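Local coordinates for GDSL-like protein (Roseburia intestinalis L1-82, PDB 6HFZ) that removes acetyl groups from acetylated beta-mannans as a two-domain carbohydrate esterase of the SGNH (GDSL-like) hydrolase group, at residues E31-A36 and E99-I104; Y55-Y60 and F72-A77; V291-S296 and V316-N321; K298-V303 and E355-P360. All blocks are in the same frame, centred on the assembly; numbering follows the deposited sequence.

Contact 1. Residues E31-A36 and E99-I104; sequences EALNIA and EPDFVI
Asn-34 and Asp-101 face each other where two parallel strands begin to pair; Asn-34 takes part in most of the hydrogen bonds, two of them with Asp-101. The carboxylate of Asp-101 takes the place of a backbone acceptor: the N-H of Asn-34 reaches OD2 of Asp-101 at 2.8 Å, on the anti lone pair, while the N-H of Asp-101 returns a bond to O of Asn-34, also 2.8 Å. With CG of Asn-34 anti to its carbonyl carbon (chi1 -66°), the amide swings back along the chain, and its ND2 gives a nearly straight bond (173°) to O of Glu-99 at 2.9 Å. That oxygen lies in the amide plane, but the donor stands above the carbonyl plane of Glu-99. Cutting Asn-34 back to an alanine removes the amide, and is likely to leave the carbonyl of Glu-99 without this donor and the turn into strand 102-106 less fixed.

Regular parallel pairing follows: N of Ala-36 bonds to O of Phe-102, and N of Ile-104 to O of Ala-36.

Apolar contacts lie on both faces of the sheet. On one, CG2 of Ile-35 meets CD2 of the Phe-102 ring at 3.7 Å, an oblique approach; on the other, the small CB of Ala-36 sits 3.8 Å from CB of Pro-100, both touching Leu-95 of helix 84-96.

OD1 of Asp-101 forms a salt bridge with Arg-26 of helix 18-28. One aspartate thus joins helix and strand, and its buried charge is probably stabilised by the arginine together with the backbone N-H of Asn-34.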
loop_
_atom_site.group_PDB
_atom_site.type_symbol
_atom_site.label_atom_id
_atom_site.label_comp_id
_atom_site.label_asym_id
_atom_site.label_seq_id
_atom_site.Cartn_x
_atom_site.Cartn_y
_atom_site.Cartn_z
ATOM N N GLU A 31 12.401 11.875 -23.728
ATOM C CA GLU A 31 13.225 11.267 -22.678
ATOM C C GLU A 31 12.689 9.881 -22.262
ATOM O O GLU A 31 11.603 9.464 -22.627
ATOM C CB GLU A 31 13.270 12.182 -21.458
ATOM C CG GLU A 31 13.950 13.512 -21.689
ATOM C CD GLU A 31 14.229 14.324 -20.432
ATOM O OE1 GLU A 31 14.197 13.743 -19.295
ATOM O OE2 GLU A 31 14.517 15.525 -20.581
ATOM N N ALA A 32 13.491 9.159 -21.488
ATOM C CA ALA A 32 13.092 7.869 -20.903
ATOM C C ALA A 32 12.524 8.110 -19.487
ATOM O O ALA A 32 13.143 8.775 -18.674
ATOM C CB ALA A 32 14.267 6.933 -20.877
ATOM N N LEU A 33 11.315 7.581 -19.220
ATOM C CA LEU A 33 10.584 7.900 -18.012
ATOM C C LEU A 33 10.032 6.627 -17.373
ATOM O O LEU A 33 9.648 5.659 -18.050
ATOM C CB LEU A 33 9.467 8.884 -18.357
ATOM C CG LEU A 33 9.951 10.249 -18.821
ATOM C CD1 LEU A 33 8.847 10.988 -19.561
ATOM C CD2 LEU A 33 10.497 11.078 -17.665
ATOM N N ASN A 34 10.003 6.652 -16.035
ATOM C CA ASN A 34 9.555 5.541 -15.235
ATOM C C ASN A 34 8.185 5.892 -14.619
ATOM O O ASN A 34 8.077 6.843 -13.893
ATOM C CB ASN A 34 10.600 5.267 -14.153
ATOM C CG ASN A 34 11.919 4.779 -14.722
ATOM O OD1 ASN A 34 11.951 4.066 -15.720
ATOM N ND2 ASN A 34 13.013 5.101 -14.062
ATOM N N ILE A 35 7.169 5.112 -14.967
ATOM C CA ILE A 35 5.784 5.339 -14.578
ATOM C C ILE A 35 5.409 4.279 -13.531
ATOM O O ILE A 35 5.356 3.094 -13.895
ATOM C CB ILE A 35 4.901 5.236 -15.837
ATOM C CG1 ILE A 35 5.373 6.159 -16.974
ATOM C CG2 ILE A 35 3.426 5.461 -15.497
ATOM C CD1 ILE A 35 5.418 7.637 -16.641
ATOM N N ALA A 36 5.144 4.693 -12.275
ATOM C CA ALA A 36 4.988 3.759 -11.204
ATOM C C ALA A 36 3.624 3.885 -10.519
ATOM O O ALA A 36 2.990 4.921 -10.532
ATOM C CB ALA A 36 6.104 3.921 -10.226
ATOM N N GLU A 99 13.569 4.366 -9.244
ATOM C CA GLU A 99 13.783 5.747 -9.725
ATOM C C GLU A 99 12.568 6.265 -10.489
ATOM O O GLU A 99 12.654 6.688 -11.643
ATOM C CB GLU A 99 15.036 5.839 -10.604
ATOM C CG GLU A 99 16.313 5.552 -9.826
ATOM C CD GLU A 99 17.542 5.440 -10.724
ATOM O OE1 GLU A 99 18.485 6.213 -10.504
ATOM O OE2 GLU A 99 17.562 4.559 -11.628
ATOM N N PRO A 100 11.374 6.292 -9.868
ATOM C CA PRO A 100 10.162 6.625 -10.606
ATOM C C PRO A 100 10.127 8.129 -10.912
ATOM O O PRO A 100 10.623 8.959 -10.111
ATOM C CB PRO A 100 9.048 6.239 -9.599
ATOM C CG PRO A 100 9.708 6.492 -8.240
ATOM C CD PRO A 100 11.137 6.015 -8.451
ATOM N N ASP A 101 9.472 8.476 -12.022
ATOM C CA ASP A 101 9.252 9.869 -12.464
ATOM C C ASP A 101 7.809 10.334 -12.203
ATOM O O ASP A 101 7.546 11.525 -11.945
ATOM C CB ASP A 101 9.631 9.998 -13.938
ATOM C CG ASP A 101 11.128 9.760 -14.170
ATOM O OD1 ASP A 101 11.947 10.546 -13.595
ATOM O OD2 ASP A 101 11.480 8.728 -14.842
ATOM N N PHE A 102 6.915 9.367 -12.089
ATOM C CA PHE A 102 5.506 9.548 -11.854
ATOM C C PHE A 102 5.058 8.390 -10.953
ATOM O O PHE A 102 5.437 7.252 -11.220
ATOM C CB PHE A 102 4.767 9.508 -13.197
ATOM C CG PHE A 102 3.254 9.459 -13.113
ATOM C CD1 PHE A 102 2.511 10.624 -13.078
ATOM C CD2 PHE A 102 2.587 8.238 -13.163
ATOM C CE1 PHE A 102 1.118 10.578 -13.009
ATOM C CE2 PHE A 102 1.199 8.189 -13.126
ATOM C CZ PHE A 102 0.475 9.363 -13.054
ATOM N N VAL A 103 4.344 8.707 -9.868
ATOM C CA VAL A 103 3.877 7.741 -8.888
ATOM C C VAL A 103 2.387 8.002 -8.624
ATOM O O VAL A 103 2.050 9.100 -8.203
ATOM C CB VAL A 103 4.633 7.875 -7.546
ATOM C CG1 VAL A 103 4.071 6.891 -6.515
ATOM C CG2 VAL A 103 6.136 7.684 -7.739
ATOM N N ILE A 104 1.563 6.992 -8.877
ATOM C CA ILE A 104 0.181 6.926 -8.342
ATOM C C ILE A 104 0.200 6.196 -7.004
ATOM O O ILE A 104 0.820 5.086 -6.885
ATOM C CB ILE A 104 -0.773 6.254 -9.339
ATOM C CG1 ILE A 104 -1.233 7.300 -10.358
ATOM C CG2 ILE A 104 -1.969 5.583 -8.605
ATOM C CD1 ILE A 104 -1.984 6.757 -11.547
HETATM O O HOH W 1 13.885 8.337 -15.890
HETATM O O HOH W 2 15.862 4.615 -14.607
#

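Contact 2. Residues Y55-Y60 and F72-A77; sequences YAYHVY and FTYINA
The ring of Tyr-74 meets two tyrosines of helix 55-66 on the same side, each in its own way. Tyr-57 comes edge first: its CD1 stands over one face of Tyr-74, 3.6 Å from CE2 and offset toward the rim, in a T-shaped pair with planes at 82° and centroids 5.0 Å apart. Tyr-60 is inclined instead, its plane 41° from that of Tyr-74, neither stacked nor edge-to-face. What Tyr-60 offers Tyr-74 is a flat surface for its first carbon: CB of Tyr-74 lies 3.6 Å from the centroid of the Tyr-60 ring and almost on the ring normal, a CH-pi contact.

CG of Tyr-60 is anti to the backbone N (chi1 170°), which carries the ring across the strand until its hydroxyl donates to O of Phe-72 at 2.9 Å, from above the carbonyl plane. Tyr-74 reaches obliquely back toward the start of the helix segment until its OH lies 3.7 Å from CB of Ala-56, where a methyl is small enough to admit it. That hydroxyl accepts a nearly straight bond from ND2 of Asn-76, whose other amide hydrogen goes to O of Thr-43. Tyrosine suits both Tyr-60 and Tyr-74, whose rings supply apolar surface and whose hydroxyls find these polar partners.

The helix packs, roughly antiparallel, on one face of outermost strand 71-78, which hydrogen-bonds along its inner edge with strand 32-39. Tyr-55 and Val-59 pack the helix against helix 196-215, its neighbour in the helical layer, consistent with the alpha/beta/alpha fold of SGNH hydrolases.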
loop_
_atom_site.group_PDB
_atom_site.type_symbol
_atom_site.label_atom_id
_atom_site.label_comp_id
_atom_site.label_asym_id
_atom_site.label_seq_id
_atom_site.Cartn_x
_atom_site.Cartn_y
_atom_site.Cartn_z
ATOM N N TYR A 55 -6.185 -1.020 -14.473
ATOM C CA TYR A 55 -6.198 0.443 -14.630
ATOM C C TYR A 55 -4.751 0.919 -14.806
ATOM O O TYR A 55 -4.499 1.833 -15.557
ATOM C CB TYR A 55 -6.945 1.134 -13.476
ATOM C CG TYR A 55 -6.088 1.493 -12.294
ATOM C CD1 TYR A 55 -5.256 2.586 -12.342
ATOM C CD2 TYR A 55 -6.129 0.759 -11.119
ATOM C CE1 TYR A 55 -4.423 2.912 -11.289
ATOM C CE2 TYR A 55 -5.318 1.082 -10.045
ATOM C CZ TYR A 55 -4.429 2.139 -10.147
ATOM O OH TYR A 55 -3.548 2.423 -9.130
ATOM N N ALA A 56 -3.800 0.330 -14.048
ATOM C CA ALA A 56 -2.423 0.765 -14.041
ATOM C C ALA A 56 -1.806 0.653 -15.447
ATOM O O ALA A 56 -1.194 1.579 -15.927
ATOM C CB ALA A 56 -1.600 0.023 -12.996
ATOM N N TYR A 57 -2.081 -0.463 -16.117
ATOM C CA TYR A 57 -1.511 -0.665 -17.459
ATOM C C TYR A 57 -2.211 0.277 -18.446
ATOM O O TYR A 57 -1.572 0.811 -19.358
ATOM C CB TYR A 57 -1.568 -2.141 -17.805
ATOM C CG TYR A 57 -0.574 -2.507 -18.878
ATOM C CD1 TYR A 57 0.742 -2.811 -18.585
ATOM C CD2 TYR A 57 -0.962 -2.461 -20.204
ATOM C CE1 TYR A 57 1.651 -3.108 -19.586
ATOM C CE2 TYR A 57 -0.062 -2.725 -21.216
ATOM C CZ TYR A 57 1.238 -3.058 -20.907
ATOM O OH TYR A 57 2.081 -3.381 -21.937
ATOM N N HIS A 58 -3.508 0.545 -18.230
ATOM C CA HIS A 58 -4.222 1.509 -19.069
ATOM C C HIS A 58 -3.604 2.901 -18.948
ATOM O O HIS A 58 -3.456 3.622 -19.942
ATOM C CB HIS A 58 -5.727 1.561 -18.781
ATOM C CG HIS A 58 -6.567 0.421 -19.290
ATOM N ND1 HIS A 58 -6.628 0.033 -20.634
ATOM C CD2 HIS A 58 -7.473 -0.349 -18.656
ATOM C CE1 HIS A 58 -7.517 -0.946 -20.771
ATOM N NE2 HIS A 58 -8.074 -1.182 -19.586
ATOM N N VAL A 59 -3.218 3.309 -17.731
ATOM C CA VAL A 59 -2.608 4.592 -17.558
ATOM C C VAL A 59 -1.228 4.576 -18.228
ATOM O O VAL A 59 -0.778 5.592 -18.780
ATOM C CB VAL A 59 -2.514 4.945 -16.070
ATOM C CG1 VAL A 59 -1.591 6.107 -15.788
ATOM C CG2 VAL A 59 -3.890 5.176 -15.494
ATOM N N TYR A 60 -0.506 3.455 -18.078
ATOM C CA TYR A 60 0.825 3.303 -18.694
ATOM C C TYR A 60 0.670 3.469 -20.217
ATOM O O TYR A 60 1.447 4.188 -20.876
ATOM C CB TYR A 60 1.451 1.977 -18.254
ATOM C CG TYR A 60 2.703 1.583 -18.994
ATOM C CD1 TYR A 60 3.886 2.286 -18.844
ATOM C CD2 TYR A 60 2.679 0.498 -19.840
ATOM C CE1 TYR A 60 5.038 1.912 -19.527
ATOM C CE2 TYR A 60 3.817 0.117 -20.538
ATOM C CZ TYR A 60 4.987 0.822 -20.373
ATOM O OH TYR A 60 6.087 0.405 -21.073
ATOM N N PHE A 72 8.977 4.574 -22.082
ATOM C CA PHE A 72 8.406 4.425 -20.733
ATOM C C PHE A 72 8.644 3.019 -20.187
ATOM O O PHE A 72 8.545 2.023 -20.934
ATOM C CB PHE A 72 6.911 4.720 -20.757
ATOM C CG PHE A 72 6.569 6.134 -21.131
ATOM C CD1 PHE A 72 6.688 7.145 -20.181
ATOM C CD2 PHE A 72 6.147 6.460 -22.419
ATOM C CE1 PHE A 72 6.326 8.449 -20.478
ATOM C CE2 PHE A 72 5.776 7.759 -22.705
ATOM C CZ PHE A 72 5.899 8.749 -21.762
ATOM N N THR A 73 8.851 2.968 -18.853
ATOM C CA THR A 73 9.024 1.756 -18.091
ATOM C C THR A 73 7.875 1.658 -17.071
ATOM O O THR A 73 7.608 2.644 -16.414
ATOM C CB THR A 73 10.373 1.724 -17.362
ATOM O OG1 THR A 73 11.396 1.791 -18.362
ATOM C CG2 THR A 73 10.587 0.459 -16.554
ATOM N N TYR A 74 7.252 0.487 -17.025
ATOM C CA TYR A 74 6.047 0.183 -16.203
ATOM C C TYR A 74 6.496 -0.437 -14.877
ATOM O O TYR A 74 7.150 -1.477 -14.900
ATOM C CB TYR A 74 5.132 -0.773 -16.954
ATOM C CG TYR A 74 3.890 -1.256 -16.232
ATOM C CD1 TYR A 74 2.884 -0.381 -15.843
ATOM C CD2 TYR A 74 3.679 -2.600 -16.015
ATOM C CE1 TYR A 74 1.742 -0.821 -15.195
ATOM C CE2 TYR A 74 2.503 -3.067 -15.435
ATOM C CZ TYR A 74 1.535 -2.180 -15.004
ATOM O OH TYR A 74 0.405 -2.759 -14.474
ATOM N N ILE A 75 6.199 0.239 -13.747
ATOM C CA ILE A 75 6.533 -0.229 -12.410
ATOM C C ILE A 75 5.243 -0.412 -11.600
ATOM O O ILE A 75 4.675 0.576 -11.189
ATOM C CB ILE A 75 7.498 0.736 -11.708
ATOM C CG1 ILE A 75 8.784 0.926 -12.515
ATOM C CG2 ILE A 75 7.794 0.316 -10.269
ATOM C CD1 ILE A 75 9.339 2.293 -12.298
ATOM N N ASN A 76 4.809 -1.669 -11.441
ATOM C CA ASN A 76 3.602 -1.990 -10.688
ATOM C C ASN A 76 4.017 -2.571 -9.349
ATOM O O ASN A 76 4.377 -3.723 -9.289
ATOM C CB ASN A 76 2.645 -2.924 -11.412
ATOM C CG ASN A 76 1.315 -2.983 -10.692
ATOM O OD1 ASN A 76 1.277 -3.000 -9.462
ATOM N ND2 ASN A 76 0.235 -2.973 -11.455
ATOM N N ALA A 77 3.895 -1.738 -8.305
ATOM C CA ALA A 77 4.292 -2.065 -6.941
ATOM C C ALA A 77 3.052 -2.288 -6.065
ATOM O O ALA A 77 3.077 -2.048 -4.856
ATOM C CB ALA A 77 5.160 -0.985 -6.377
HETATM O O HOH W 3 8.049 -1.542 -18.949
#

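Contact 3. Residues V291-S296 and V316-N321; sequences VQYRKS and VRLDAN
Leu-318 fits against Tyr-293 and Val-291 between two strands that belong to different sheets. Its CB lies over one face of the Tyr-293 ring, 3.9 Å from the centroid and 15° off the normal, a CH-pi contact. Beyond it, CD2 of Leu-318 touches CE1 of Tyr-293 at 3.7 Å and meets CG1 of Val-291 tip to tip at 4.0 Å. A branched leucine can thus serve a ring and a valine together. Tyr-293 holds CG between its backbone N and carbonyl carbon (chi1 60°), which turns the ring over Leu-318.

The ring is fixed at its far end: OH of Tyr-293 bonds to Asp-333 and accepts a hydrogen bond from a water, which in turn accepts from N of Asp-319. A leucine in place of Tyr-293 would probably leave both Asp-333 and this water without their hydroxyl partner and give CB of Leu-318 no flat ring face to lie on.

Where the strands end, N of Ser-296 donates to O of Ala-320 at 2.8 Å. The turn presenting that carbonyl is an Asx turn, OD1 of Asp-319 accepting from N of Asn-321 at 2.8 Å, while OD2 pairs with Arg-317.

Strand 288-295 lies between strands 329-336 and 361-370; strand 316-319 borders the facing sheet beside strand 303-308.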
loop_
_atom_site.group_PDB
_atom_site.type_symbol
_atom_site.label_atom_id
_atom_site.label_comp_id
_atom_site.label_asym_id
_atom_site.label_seq_id
_atom_site.Cartn_x
_atom_site.Cartn_y
_atom_site.Cartn_z
ATOM N N VAL A 291 3.710 -5.742 13.411
ATOM C CA VAL A 291 4.172 -7.080 13.012
ATOM C C VAL A 291 3.378 -7.561 11.801
ATOM O O VAL A 291 2.152 -7.392 11.726
ATOM C CB VAL A 291 4.039 -8.044 14.198
ATOM C CG1 VAL A 291 2.594 -8.164 14.671
ATOM C CG2 VAL A 291 4.561 -9.433 13.870
ATOM N N GLN A 292 4.098 -8.178 10.847
ATOM C CA GLN A 292 3.485 -8.758 9.683
ATOM C C GLN A 292 3.566 -10.287 9.755
ATOM O O GLN A 292 4.618 -10.821 10.069
ATOM C CB GLN A 292 4.215 -8.320 8.419
ATOM C CG GLN A 292 3.952 -6.890 7.983
ATOM C CD GLN A 292 4.610 -6.708 6.629
ATOM O OE1 GLN A 292 5.840 -6.800 6.524
ATOM N NE2 GLN A 292 3.798 -6.518 5.596
ATOM N N TYR A 293 2.477 -10.976 9.403
ATOM C CA TYR A 293 2.412 -12.430 9.491
ATOM C C TYR A 293 1.295 -12.961 8.595
ATOM O O TYR A 293 0.388 -12.209 8.228
ATOM C CB TYR A 293 2.158 -12.914 10.936
ATOM C CG TYR A 293 0.865 -12.422 11.575
ATOM C CD1 TYR A 293 0.738 -11.123 12.074
ATOM C CD2 TYR A 293 -0.235 -13.261 11.711
ATOM C CE1 TYR A 293 -0.439 -10.678 12.684
ATOM C CE2 TYR A 293 -1.422 -12.822 12.295
ATOM C CZ TYR A 293 -1.528 -11.529 12.779
ATOM O OH TYR A 293 -2.682 -11.112 13.410
ATOM N N ARG A 294 1.351 -14.267 8.292
ATOM C CA ARG A 294 0.353 -14.838 7.428
ATOM C C ARG A 294 -0.914 -15.199 8.212
ATOM O O ARG A 294 -0.854 -15.832 9.270
ATOM C CB ARG A 294 0.876 -16.099 6.737
ATOM C CG ARG A 294 -0.158 -16.828 5.878
ATOM C CD ARG A 294 0.552 -17.887 5.034
ATOM N NE ARG A 294 1.265 -18.909 5.798
ATOM C CZ ARG A 294 2.335 -19.562 5.370
ATOM N NH1 ARG A 294 2.853 -19.293 4.176
ATOM N NH2 ARG A 294 2.964 -20.422 6.160
ATOM N N LYS A 295 -2.073 -14.870 7.619
ATOM C CA LYS A 295 -3.345 -15.439 7.975
ATOM C C LYS A 295 -3.754 -16.357 6.809
ATOM O O LYS A 295 -3.913 -15.909 5.669
ATOM C CB LYS A 295 -4.380 -14.343 8.247
ATOM C CG LYS A 295 -4.289 -13.682 9.610
ATOM C CD LYS A 295 -5.402 -12.724 9.891
ATOM C CE LYS A 295 -5.298 -12.147 11.284
ATOM N NZ LYS A 295 -6.103 -10.911 11.446
ATOM N N SER A 296 -3.865 -17.653 7.114
ATOM C CA SER A 296 -3.940 -18.734 6.155
ATOM C C SER A 296 -5.395 -19.174 5.964
ATOM O O SER A 296 -6.135 -19.332 6.911
ATOM C CB SER A 296 -3.064 -19.894 6.602
ATOM O OG SER A 296 -3.324 -21.045 5.796
ATOM N N VAL A 316 -0.028 -9.657 22.566
ATOM C CA VAL A 316 -1.031 -9.674 21.543
ATOM C C VAL A 316 -0.997 -11.023 20.829
ATOM O O VAL A 316 0.059 -11.490 20.385
ATOM C CB VAL A 316 -0.868 -8.512 20.550
ATOM C CG1 VAL A 316 -1.839 -8.588 19.392
ATOM C CG2 VAL A 316 -0.972 -7.185 21.272
ATOM N N ARG A 317 -2.195 -11.585 20.662
ATOM C CA ARG A 317 -2.443 -12.831 19.970
ATOM C C ARG A 317 -2.401 -12.625 18.458
ATOM O O ARG A 317 -3.138 -11.796 17.883
ATOM C CB ARG A 317 -3.821 -13.392 20.315
ATOM C CG ARG A 317 -4.103 -14.743 19.674
ATOM C CD ARG A 317 -5.522 -14.895 19.170
ATOM N NE ARG A 317 -6.290 -15.749 20.040
ATOM C CZ ARG A 317 -6.273 -17.069 20.007
ATOM N NH1 ARG A 317 -6.698 -17.746 18.951
ATOM N NH2 ARG A 317 -5.749 -17.701 21.030
ATOM N N LEU A 318 -1.559 -13.425 17.814
ATOM C CA LEU A 318 -1.446 -13.457 16.341
ATOM C C LEU A 318 -1.965 -14.835 15.895
ATOM O O LEU A 318 -1.257 -15.893 16.022
ATOM C CB LEU A 318 -0.008 -13.216 15.889
ATOM C CG LEU A 318 0.782 -12.100 16.569
ATOM C CD1 LEU A 318 2.207 -12.062 15.988
ATOM C CD2 LEU A 318 0.099 -10.758 16.359
ATOM N N ASP A 319 -3.195 -14.844 15.405
ATOM C CA ASP A 319 -3.885 -16.079 15.001
ATOM C C ASP A 319 -3.804 -16.274 13.477
ATOM O O ASP A 319 -4.399 -15.524 12.698
ATOM C CB ASP A 319 -5.333 -16.048 15.484
ATOM C CG ASP A 319 -6.109 -17.337 15.299
ATOM O OD1 ASP A 319 -5.706 -18.166 14.461
ATOM O OD2 ASP A 319 -7.115 -17.503 16.023
ATOM N N ALA A 320 -3.152 -17.355 13.060
ATOM C CA ALA A 320 -2.930 -17.632 11.636
ATOM C C ALA A 320 -4.145 -18.306 10.982
ATOM O O ALA A 320 -4.155 -18.490 9.794
ATOM C CB ALA A 320 -1.656 -18.414 11.480
ATOM N N ASN A 321 -5.198 -18.599 11.763
ATOM C CA ASN A 321 -6.440 -19.170 11.278
ATOM C C ASN A 321 -7.350 -18.053 10.753
ATOM O O ASN A 321 -8.069 -17.407 11.533
ATOM C CB ASN A 321 -7.165 -19.933 12.385
ATOM C CG ASN A 321 -6.351 -21.107 12.869
ATOM O OD1 ASN A 321 -6.350 -22.146 12.221
ATOM N ND2 ASN A 321 -5.596 -20.914 13.935
HETATM O O HOH W 4 -4.749 -12.472 15.003
#

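Contact 4. Residues K298-V303 and E355-P360; sequences KLPAPV and ENDAVP
Two irregular loops meet at a steep angle, their touching parts running 79° apart, and a single backbone hydrogen bond joins them: N of Ala-358 to O of Pro-300, 2.8 Å, nearly along the C=O axis. Pro-300 follows a cis peptide bond and has no N-H of its own, so its contribution here is an acceptor and an apolar ring. The side chain of Asn-356 crosses that ring at about a right angle, OD1 of Asn-356 lying 3.6 Å from CG of Pro-300, and the backbone O of Asn-356 is 3.2 Å from CD of the same proline.

Asp-357 comes in next to it, its carboxylate beside the peptide that joins Pro-300 to Ala-301. With CG anti to the carbonyl carbon (chi1 -87°), the carboxylate sets OD2 3.6 Å from CG of Pro-302. OD1 of Asp-357 is held by ND1 of His-354.

Small apolar groups fill the remaining join. CB of Ala-358 lies 3.9 Å from CB of Lys-298, and CG2 of Val-359 lies 4.0 Å from CB of Ala-301. CD of Pro-302 covers O of Val-359 at 3.4 Å, a buried carbonyl that finds no hydrogen-bond donor.

The first loop leads from strand 288-295 to strand 303-308 and the second from strand 342-352 to strand 361-370, so the contact ties together two crossings between the facing sheets at one end of the beta domain.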
loop_
_atom_site.group_PDB
_atom_site.type_symbol
_atom_site.label_atom_id
_atom_site.label_comp_id
_atom_site.label_asym_id
_atom_site.label_seq_id
_atom_site.Cartn_x
_atom_site.Cartn_y
_atom_site.Cartn_z
ATOM N N LYS A 298 -5.776 -21.999 4.467
ATOM C CA LYS A 298 -5.507 -23.434 4.641
ATOM C C LYS A 298 -5.442 -23.713 6.139
ATOM O O LYS A 298 -4.519 -23.238 6.789
ATOM C CB LYS A 298 -4.196 -23.815 3.953
ATOM C CG LYS A 298 -4.250 -23.789 2.434
ATOM C CD LYS A 298 -2.977 -24.278 1.787
ATOM C CE LYS A 298 -2.713 -23.618 0.447
ATOM N NZ LYS A 298 -1.747 -24.402 -0.359
ATOM N N LEU A 299 -6.453 -24.429 6.661
ATOM C CA LEU A 299 -6.725 -24.560 8.072
ATOM C C LEU A 299 -6.526 -26.015 8.509
ATOM O O LEU A 299 -6.674 -26.932 7.689
ATOM C CB LEU A 299 -8.189 -24.183 8.320
ATOM C CG LEU A 299 -8.619 -22.725 8.120
ATOM C CD1 LEU A 299 -10.037 -22.539 8.648
ATOM C CD2 LEU A 299 -7.660 -21.758 8.811
ATOM N N PRO A 300 -6.246 -26.247 9.795
ATOM C CA PRO A 300 -5.942 -25.237 10.788
ATOM C C PRO A 300 -4.481 -24.774 10.684
ATOM O O PRO A 300 -3.688 -25.336 9.940
ATOM C CB PRO A 300 -6.220 -25.914 12.137
ATOM C CG PRO A 300 -5.939 -27.374 11.897
ATOM C CD PRO A 300 -5.959 -27.572 10.392
ATOM N N ALA A 301 -4.154 -23.728 11.454
ATOM C CA ALA A 301 -2.828 -23.138 11.514
ATOM C C ALA A 301 -2.511 -22.726 12.956
ATOM O O ALA A 301 -3.396 -22.691 13.822
ATOM C CB ALA A 301 -2.772 -21.954 10.582
ATOM N N PRO A 302 -1.233 -22.458 13.267
ATOM C CA PRO A 302 -0.817 -22.114 14.617
ATOM C C PRO A 302 -1.258 -20.718 15.047
ATOM O O PRO A 302 -1.712 -19.908 14.210
ATOM C CB PRO A 302 0.709 -22.113 14.554
ATOM C CG PRO A 302 1.023 -22.974 13.385
ATOM C CD PRO A 302 -0.065 -22.622 12.395
ATOM N N VAL A 303 -1.154 -20.500 16.350
ATOM C CA VAL A 303 -1.376 -19.219 16.992
ATOM C C VAL A 303 -0.087 -18.847 17.700
ATOM O O VAL A 303 0.559 -19.723 18.286
ATOM C CB VAL A 303 -2.556 -19.276 17.977
ATOM C CG1 VAL A 303 -2.763 -17.932 18.654
ATOM C CG2 VAL A 303 -3.843 -19.758 17.287
ATOM N N GLU A 355 -2.190 -31.013 15.536
ATOM C CA GLU A 355 -1.529 -32.165 14.935
ATOM C C GLU A 355 -1.641 -32.070 13.406
ATOM O O GLU A 355 -0.690 -32.370 12.671
ATOM C CB GLU A 355 -2.148 -33.455 15.486
ATOM C CG GLU A 355 -1.116 -34.479 15.918
ATOM C CD GLU A 355 -0.155 -34.925 14.828
ATOM O OE1 GLU A 355 1.040 -35.105 15.146
ATOM O OE2 GLU A 355 -0.601 -35.095 13.667
ATOM N N ASN A 356 -2.802 -31.598 12.947
ATOM C CA ASN A 356 -3.154 -31.535 11.532
ATOM C C ASN A 356 -2.924 -30.125 10.937
ATOM O O ASN A 356 -3.613 -29.751 10.001
ATOM C CB ASN A 356 -4.612 -31.970 11.335
ATOM C CG ASN A 356 -5.628 -31.144 12.104
ATOM O OD1 ASN A 356 -5.353 -30.653 13.203
ATOM N ND2 ASN A 356 -6.822 -31.008 11.543
ATOM N N ASP A 357 -1.989 -29.327 11.464
ATOM C CA ASP A 357 -1.788 -27.954 10.931
ATOM C C ASP A 357 -1.414 -28.050 9.446
ATOM O O ASP A 357 -0.535 -28.819 9.086
ATOM C CB ASP A 357 -0.719 -27.186 11.720
ATOM C CG ASP A 357 -1.271 -26.460 12.941
ATOM O OD1 ASP A 357 -2.489 -26.165 12.968
ATOM O OD2 ASP A 357 -0.499 -26.213 13.869
ATOM N N ALA A 358 -2.103 -27.271 8.600
ATOM C CA ALA A 358 -1.920 -27.308 7.107
ATOM C C ALA A 358 -0.630 -26.590 6.701
ATOM O O ALA A 358 0.002 -26.874 5.667
ATOM C CB ALA A 358 -3.127 -26.675 6.450
ATOM N N VAL A 359 -0.266 -25.590 7.507
ATOM C CA VAL A 359 0.863 -24.730 7.238
ATOM C C VAL A 359 1.515 -24.366 8.570
ATOM O O VAL A 359 0.875 -24.332 9.623
ATOM C CB VAL A 359 0.444 -23.425 6.520
ATOM C CG1 VAL A 359 -0.141 -23.663 5.137
ATOM C CG2 VAL A 359 -0.498 -22.582 7.366
ATOM N N PRO A 360 2.801 -24.012 8.531
ATOM C CA PRO A 360 3.473 -23.431 9.686
ATOM C C PRO A 360 3.039 -21.966 9.837
ATOM O O PRO A 360 2.416 -21.396 8.937
ATOM C CB PRO A 360 4.949 -23.480 9.323
ATOM C CG PRO A 360 4.946 -23.407 7.816
ATOM C CD PRO A 360 3.693 -24.129 7.369
#

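Overall arrangement
From the N terminus, contact 1 closes the longest loop, bringing strand 102-106 back beside strand 32-39. Contact 2 lies wholly within that excursion, where helix 55-66 returns to strand 71-78; the two meet through backbone bonds between strands 32-39 and 71-78, and together they tie the edge of the central sheet to a helix on its face in the alpha/beta domain. Contacts 3 and 4 come later, in the beta domain, and cross along the chain: contact 3 closes the short excursion through strand 303-308, contact 4 the longer one through strands 303-308 to 342-352. They touch as well, OD1 of Asn-321 meeting N of Ala-301. Contacts 1 and 3 have centres about 35 Å apart.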